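Long-range contact in methylmalonyl-CoA carboxyltransferase 5S subunit (Propionibacterium freudenreichii subsp. shermanii, PDB 1RQB), which transfers the carboxyl group from biotin of the 1.3S subunit to pyruvate, forming oxaloacetate, with one cobalt ion bound per subunit: residues Q100-G105 / V133-D138. Sequence-based numbering, arbitrary orientation.
Sequences QMLLRG and VFRVFD
Leu103 O takes two backbone N-H groups: Phe137 N at 3.0 Å across the contact and, weakly, Gly105 N. The CA-H of Val136 also points at this oxygen. Leu103 N in turn gives a straight bond to Arg135 O (2.9 Å, 169° at the hydrogen). Arg135 N to Met101 O and Met101 N to Val133 O continue the parallel pairing. These neighbouring strands of the TIM barrel are joined through helix 116-128 in a beta-alpha-beta unit. Gln100, Leu102 and Arg135 face the barrel interior, near the cobalt site. With CG anti to the backbone N (chi1 -178°), the extended Gln100 chain crosses Val133 and reaches Arg135. Its NE2 sits over one guanidinium face, 3.2 Å from Arg135 NH2; both are donors, so this is packing. Gln100 OE1 is hydrogen-bonded to Ser63 OG, Arg135 NE to Gln161 OE1, and Arg135 NH1 forms a salt bridge with Asp250. With an alanine in place of Gln100, the guanidinium would probably lose its amide neighbour and Ser63 OG its partner. On the helix side, the selenium (SE) of Met101, a selenomethionine, meets Phe134 CD2 at 3.7 Å in an oblique Met-aromatic contact. Leu102 CD1 packs on Phe137 CD2 (3.5 Å), and Arg104 CG makes a CH-pi contact over one Phe137 face.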
loop_
_atom_site.group_PDB
_atom_site.type_symbol
_atom_site.label_atom_id
_atom_site.label_comp_id
_atom_site.label_asym_id
_atom_site.label_seq_id
_atom_site.Cartn_x
_atom_site.Cartn_y
_atom_site.Cartn_z
ATOM N N GLN A 100 -20.959 -8.844 11.553
ATOM C CA GLN A 100 -20.115 -8.473 12.697
ATOM C C GLN A 100 -20.189 -6.965 12.939
ATOM O O GLN A 100 -20.337 -6.183 12.000
ATOM C CB GLN A 100 -18.676 -8.892 12.387
ATOM C CG GLN A 100 -17.673 -8.634 13.486
ATOM C CD GLN A 100 -16.347 -9.339 13.215
ATOM O OE1 GLN A 100 -16.325 -10.504 12.822
ATOM N NE2 GLN A 100 -15.240 -8.636 13.441
HETATM N N MSE A 101 -20.102 -6.571 14.209
HETATM C CA MSE A 101 -20.110 -5.145 14.565
HETATM C C MSE A 101 -18.999 -4.887 15.583
HETATM O O MSE A 101 -18.481 -5.815 16.202
HETATM C CB MSE A 101 -21.436 -4.721 15.210
HETATM C CG MSE A 101 -21.674 -5.285 16.621
HETATM SE SE MSE A 101 -23.197 -4.446 17.560
HETATM C CE MSE A 101 -22.629 -2.595 17.419
ATOM N N LEU A 102 -18.646 -3.614 15.724
ATOM C CA LEU A 102 -17.656 -3.157 16.709
ATOM C C LEU A 102 -18.455 -2.414 17.781
ATOM O O LEU A 102 -19.215 -1.500 17.462
ATOM C CB LEU A 102 -16.648 -2.195 16.061
ATOM C CG LEU A 102 -15.583 -1.663 17.033
ATOM C CD1 LEU A 102 -14.657 -2.806 17.440
ATOM C CD2 LEU A 102 -14.776 -0.525 16.394
ATOM N N LEU A 103 -18.300 -2.824 19.039
ATOM C CA LEU A 103 -19.056 -2.232 20.153
ATOM C C LEU A 103 -18.077 -1.848 21.265
ATOM O O LEU A 103 -17.331 -2.698 21.747
ATOM C CB LEU A 103 -20.056 -3.265 20.676
ATOM C CG LEU A 103 -21.002 -2.811 21.785
ATOM C CD1 LEU A 103 -21.939 -1.721 21.243
ATOM C CD2 LEU A 103 -21.795 -4.006 22.281
ATOM N N ARG A 104 -18.104 -0.589 21.704
ATOM C CA ARG A 104 -17.130 -0.139 22.707
ATOM C C ARG A 104 -17.597 -0.411 24.140
ATOM O O ARG A 104 -17.760 0.498 24.951
ATOM C CB ARG A 104 -16.794 1.345 22.481
ATOM C CG ARG A 104 -15.594 1.840 23.316
ATOM C CD ARG A 104 -15.065 3.193 22.830
ATOM N NE ARG A 104 -16.016 4.295 22.951
ATOM C CZ ARG A 104 -15.958 5.220 23.905
ATOM N NH1 ARG A 104 -14.997 5.169 24.820
ATOM N NH2 ARG A 104 -16.841 6.207 23.936
ATOM N N GLY A 105 -17.795 -1.685 24.446
ATOM C CA GLY A 105 -18.188 -2.089 25.789
ATOM C C GLY A 105 -19.312 -1.335 26.482
ATOM O O GLY A 105 -20.393 -1.151 25.922
ATOM N N VAL A 133 -21.725 -11.651 15.220
ATOM C CA VAL A 133 -20.451 -11.537 15.946
ATOM C C VAL A 133 -20.332 -10.132 16.538
ATOM O O VAL A 133 -20.505 -9.130 15.845
ATOM C CB VAL A 133 -19.241 -11.783 14.996
ATOM C CG1 VAL A 133 -17.929 -11.639 15.764
ATOM C CG2 VAL A 133 -19.335 -13.175 14.368
ATOM N N PHE A 134 -20.043 -10.073 17.829
ATOM C CA PHE A 134 -19.887 -8.781 18.510
ATOM C C PHE A 134 -18.432 -8.596 18.945
ATOM O O PHE A 134 -17.945 -9.288 19.837
ATOM C CB PHE A 134 -20.763 -8.711 19.766
ATOM C CG PHE A 134 -22.249 -8.689 19.486
ATOM C CD1 PHE A 134 -22.931 -9.855 19.145
ATOM C CD2 PHE A 134 -22.970 -7.502 19.622
ATOM C CE1 PHE A 134 -24.332 -9.841 18.949
ATOM C CE2 PHE A 134 -24.352 -7.470 19.433
ATOM C CZ PHE A 134 -25.036 -8.648 19.098
ATOM N N ARG A 135 -17.727 -7.676 18.307
ATOM C CA ARG A 135 -16.348 -7.402 18.736
ATOM C C ARG A 135 -16.434 -6.328 19.822
ATOM O O ARG A 135 -16.682 -5.157 19.540
ATOM C CB ARG A 135 -15.489 -6.940 17.556
ATOM C CG ARG A 135 -14.065 -6.522 17.964
ATOM C CD ARG A 135 -13.200 -6.225 16.739
ATOM N NE ARG A 135 -12.925 -7.437 15.973
ATOM C CZ ARG A 135 -12.334 -7.457 14.782
ATOM N NH1 ARG A 135 -11.962 -6.320 14.204
ATOM N NH2 ARG A 135 -12.084 -8.614 14.188
ATOM N N VAL A 136 -16.262 -6.744 21.071
ATOM C CA VAL A 136 -16.380 -5.814 22.204
ATOM C C VAL A 136 -14.994 -5.301 22.596
ATOM O O VAL A 136 -14.086 -6.097 22.826
ATOM C CB VAL A 136 -17.010 -6.526 23.425
ATOM C CG1 VAL A 136 -17.269 -5.518 24.537
ATOM C CG2 VAL A 136 -18.320 -7.205 23.011
ATOM N N PHE A 137 -14.825 -3.980 22.668
ATOM C CA PHE A 137 -13.507 -3.457 23.054
ATOM C C PHE A 137 -13.639 -2.296 24.042
ATOM O O PHE A 137 -14.723 -1.766 24.287
ATOM C CB PHE A 137 -12.695 -3.033 21.806
ATOM C CG PHE A 137 -13.013 -1.648 21.283
ATOM C CD1 PHE A 137 -12.127 -0.598 21.487
ATOM C CD2 PHE A 137 -14.190 -1.398 20.586
ATOM C CE1 PHE A 137 -12.405 0.691 21.007
ATOM C CE2 PHE A 137 -14.482 -0.118 20.103
ATOM C CZ PHE A 137 -13.590 0.927 20.311
ATOM N N ASP A 138 -12.511 -1.955 24.648
ATOM C CA ASP A 138 -12.425 -0.825 25.584
ATOM C C ASP A 138 -11.157 -0.047 25.229
ATOM O O ASP A 138 -10.082 -0.632 25.110
ATOM C CB ASP A 138 -12.344 -1.307 27.027
ATOM C CG ASP A 138 -12.260 -0.156 28.010
ATOM O OD1 ASP A 138 -13.292 0.509 28.244
ATOM O OD2 ASP A 138 -11.153 0.103 28.529
HETATM O O HOH W 1 -13.675 2.822 25.889
HETATM O O HOH W 2 -15.931 0.785 27.157
#